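Local coordinates for protein putative primosome component (Streptococcus pyogenes serotype M3, PDB 2QGZ) that probably acts as an ATP-binding helicase loader of the primosome, helping to place the replicative helicase on DNA, at residues 154-159 / 253-258. Residues are numbered along the deposited sequence; the frame is centred on the assembly and turned at random.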
loop_
_atom_site.group_PDB
_atom_site.type_symbol
_atom_site.label_atom_id
_atom_site.label_comp_id
_atom_site.label_asym_id
_atom_site.label_seq_id
_atom_site.Cartn_x
_atom_site.Cartn_y
_atom_site.Cartn_z
ATOM N N GLY A 154 1.858 0.811 -8.957
ATOM C CA GLY A 154 1.294 1.369 -7.747
ATOM C C GLY A 154 2.080 2.595 -7.342
ATOM O O GLY A 154 2.857 3.132 -8.126
ATOM N N LEU A 155 1.883 3.039 -6.112
ATOM C CA LEU A 155 2.593 4.203 -5.610
ATOM C C LEU A 155 3.383 3.899 -4.343
ATOM O O LEU A 155 2.979 3.077 -3.525
ATOM C CB LEU A 155 1.614 5.343 -5.314
ATOM C CG LEU A 155 1.121 6.233 -6.457
ATOM C CD1 LEU A 155 0.259 5.441 -7.430
ATOM C CD2 LEU A 155 0.311 7.374 -5.864
ATOM N N TYR A 156 4.525 4.557 -4.208
ATOM C CA TYR A 156 5.363 4.438 -3.025
ATOM C C TYR A 156 5.273 5.844 -2.417
ATOM O O TYR A 156 5.894 6.790 -2.915
ATOM C CB TYR A 156 6.806 4.089 -3.418
ATOM C CG TYR A 156 7.792 4.001 -2.257
ATOM C CD1 TYR A 156 8.401 5.147 -1.742
ATOM C CD2 TYR A 156 8.127 2.767 -1.689
ATOM C CE1 TYR A 156 9.320 5.070 -0.703
ATOM C CE2 TYR A 156 9.042 2.677 -0.646
ATOM C CZ TYR A 156 9.637 3.835 -0.159
ATOM O OH TYR A 156 10.560 3.762 0.863
ATOM N N LEU A 157 4.452 5.981 -1.375
ATOM C CA LEU A 157 4.244 7.262 -0.702
ATOM C C LEU A 157 5.088 7.383 0.542
ATOM O O LEU A 157 4.935 6.603 1.482
ATOM C CB LEU A 157 2.782 7.434 -0.272
ATOM C CG LEU A 157 1.730 7.812 -1.304
ATOM C CD1 LEU A 157 0.375 7.928 -0.625
ATOM C CD2 LEU A 157 2.113 9.126 -1.941
ATOM N N TYR A 158 5.957 8.375 0.581
ATOM C CA TYR A 158 6.763 8.532 1.770
ATOM C C TYR A 158 6.732 9.971 2.276
ATOM O O TYR A 158 6.522 10.911 1.507
ATOM C CB TYR A 158 8.194 8.071 1.485
ATOM C CG TYR A 158 9.052 9.086 0.778
ATOM C CD1 TYR A 158 9.835 9.984 1.504
ATOM C CD2 TYR A 158 9.093 9.146 -0.613
ATOM C CE1 TYR A 158 10.641 10.919 0.864
ATOM C CE2 TYR A 158 9.893 10.075 -1.263
ATOM C CZ TYR A 158 10.665 10.961 -0.515
ATOM O OH TYR A 158 11.446 11.904 -1.139
ATOM N N GLY A 159 6.937 10.129 3.579
ATOM C CA GLY A 159 6.926 11.446 4.190
ATOM C C GLY A 159 6.867 11.293 5.700
ATOM O O GLY A 159 6.935 10.172 6.214
ATOM N N PHE A 253 2.920 1.163 -1.392
ATOM C CA PHE A 253 3.676 1.195 -0.145
ATOM C C PHE A 253 3.597 2.590 0.462
ATOM O O PHE A 253 3.292 3.557 -0.228
ATOM C CB PHE A 253 5.173 0.918 -0.368
ATOM C CG PHE A 253 5.478 -0.269 -1.231
ATOM C CD1 PHE A 253 5.370 -0.186 -2.618
ATOM C CD2 PHE A 253 5.932 -1.461 -0.656
ATOM C CE1 PHE A 253 5.717 -1.273 -3.431
ATOM C CE2 PHE A 253 6.283 -2.562 -1.458
ATOM C CZ PHE A 253 6.176 -2.466 -2.850
ATOM N N THR A 254 3.874 2.684 1.755
ATOM C CA THR A 254 3.947 3.974 2.437
ATOM C C THR A 254 5.212 3.816 3.280
ATOM O O THR A 254 5.550 2.706 3.705
ATOM C CB THR A 254 2.767 4.251 3.389
ATOM O OG1 THR A 254 2.787 3.302 4.449
ATOM C CG2 THR A 254 1.435 4.167 2.660
ATOM N N SER A 255 5.915 4.905 3.537
ATOM C CA SER A 255 7.137 4.795 4.314
ATOM C C SER A 255 7.597 6.159 4.827
ATOM O O SER A 255 7.134 7.195 4.357
ATOM C CB SER A 255 8.229 4.167 3.432
ATOM O OG SER A 255 9.459 4.040 4.120
ATOM N N ASN A 256 8.501 6.148 5.804
ATOM C CA ASN A 256 9.053 7.385 6.345
ATOM C C ASN A 256 10.303 7.730 5.537
ATOM O O ASN A 256 10.823 8.843 5.629
ATOM C CB ASN A 256 9.436 7.217 7.816
ATOM C CG ASN A 256 8.235 7.022 8.715
ATOM O OD1 ASN A 256 7.312 7.831 8.715
ATOM N ND2 ASN A 256 8.244 5.949 9.494
ATOM N N TYR A 257 10.760 6.775 4.727
ATOM C CA TYR A 257 11.964 6.952 3.924
ATOM C C TYR A 257 11.713 6.889 2.427
ATOM O O TYR A 257 10.824 6.182 1.964
ATOM C CB TYR A 257 12.989 5.863 4.265
ATOM C CG TYR A 257 13.190 5.621 5.745
ATOM C CD1 TYR A 257 13.865 6.552 6.546
ATOM C CD2 TYR A 257 12.689 4.468 6.352
ATOM C CE1 TYR A 257 14.032 6.334 7.915
ATOM C CE2 TYR A 257 12.849 4.244 7.718
ATOM C CZ TYR A 257 13.519 5.179 8.491
ATOM O OH TYR A 257 13.662 4.960 9.842
ATOM N N SER A 258 12.528 7.621 1.674
ATOM C CA SER A 258 12.448 7.631 0.219
ATOM C C SER A 258 13.137 6.345 -0.228
ATOM O O SER A 258 13.642 5.598 0.610
ATOM C CB SER A 258 13.219 8.823 -0.340
ATOM O OG SER A 258 14.608 8.689 -0.065
#
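Four backbone hydrogen bonds join strand 154-158 to strand 251-255, parallel to it: F253 N to L155 O, L157 N to F253 O (2.9 Å, nearly straight at 170°), S255 N to L157 O and G159 N to S255 O. The last two hold Y158 opposite S255, and the final donor, G159, opens a probable Walker A loop. The two strands are neighbours inside a parallel sheet, as expected of a P-loop NTPase of the IstB-like family. L157 and T254 share one face, packing against helix 165-179; T254 OG1 bonds to D222 N and D221 OD1, and the T254 side chain comes within about 4 Å, nearest atoms, of a bound phosphate, probably from the crystallisation liquor.

Aromatic groups dominate the other face. With CG anti to the backbone N (chi1 177°), the Y156 ring runs along the partner strand, its CD2 3.7 Å from F253 CB, and its OH donates to Y257 O at 2.7 Å, approaching from above the carbonyl plane. In the turn holding that carbonyl, Y257 N bonds back to S255 OG (3.1 Å), an ST turn. S258, N-cap of helix 259-263, lays CB over one face of the Y158 ring, 3.6 Å from the centroid, a CH-pi contact; Y158 also stacks with H293.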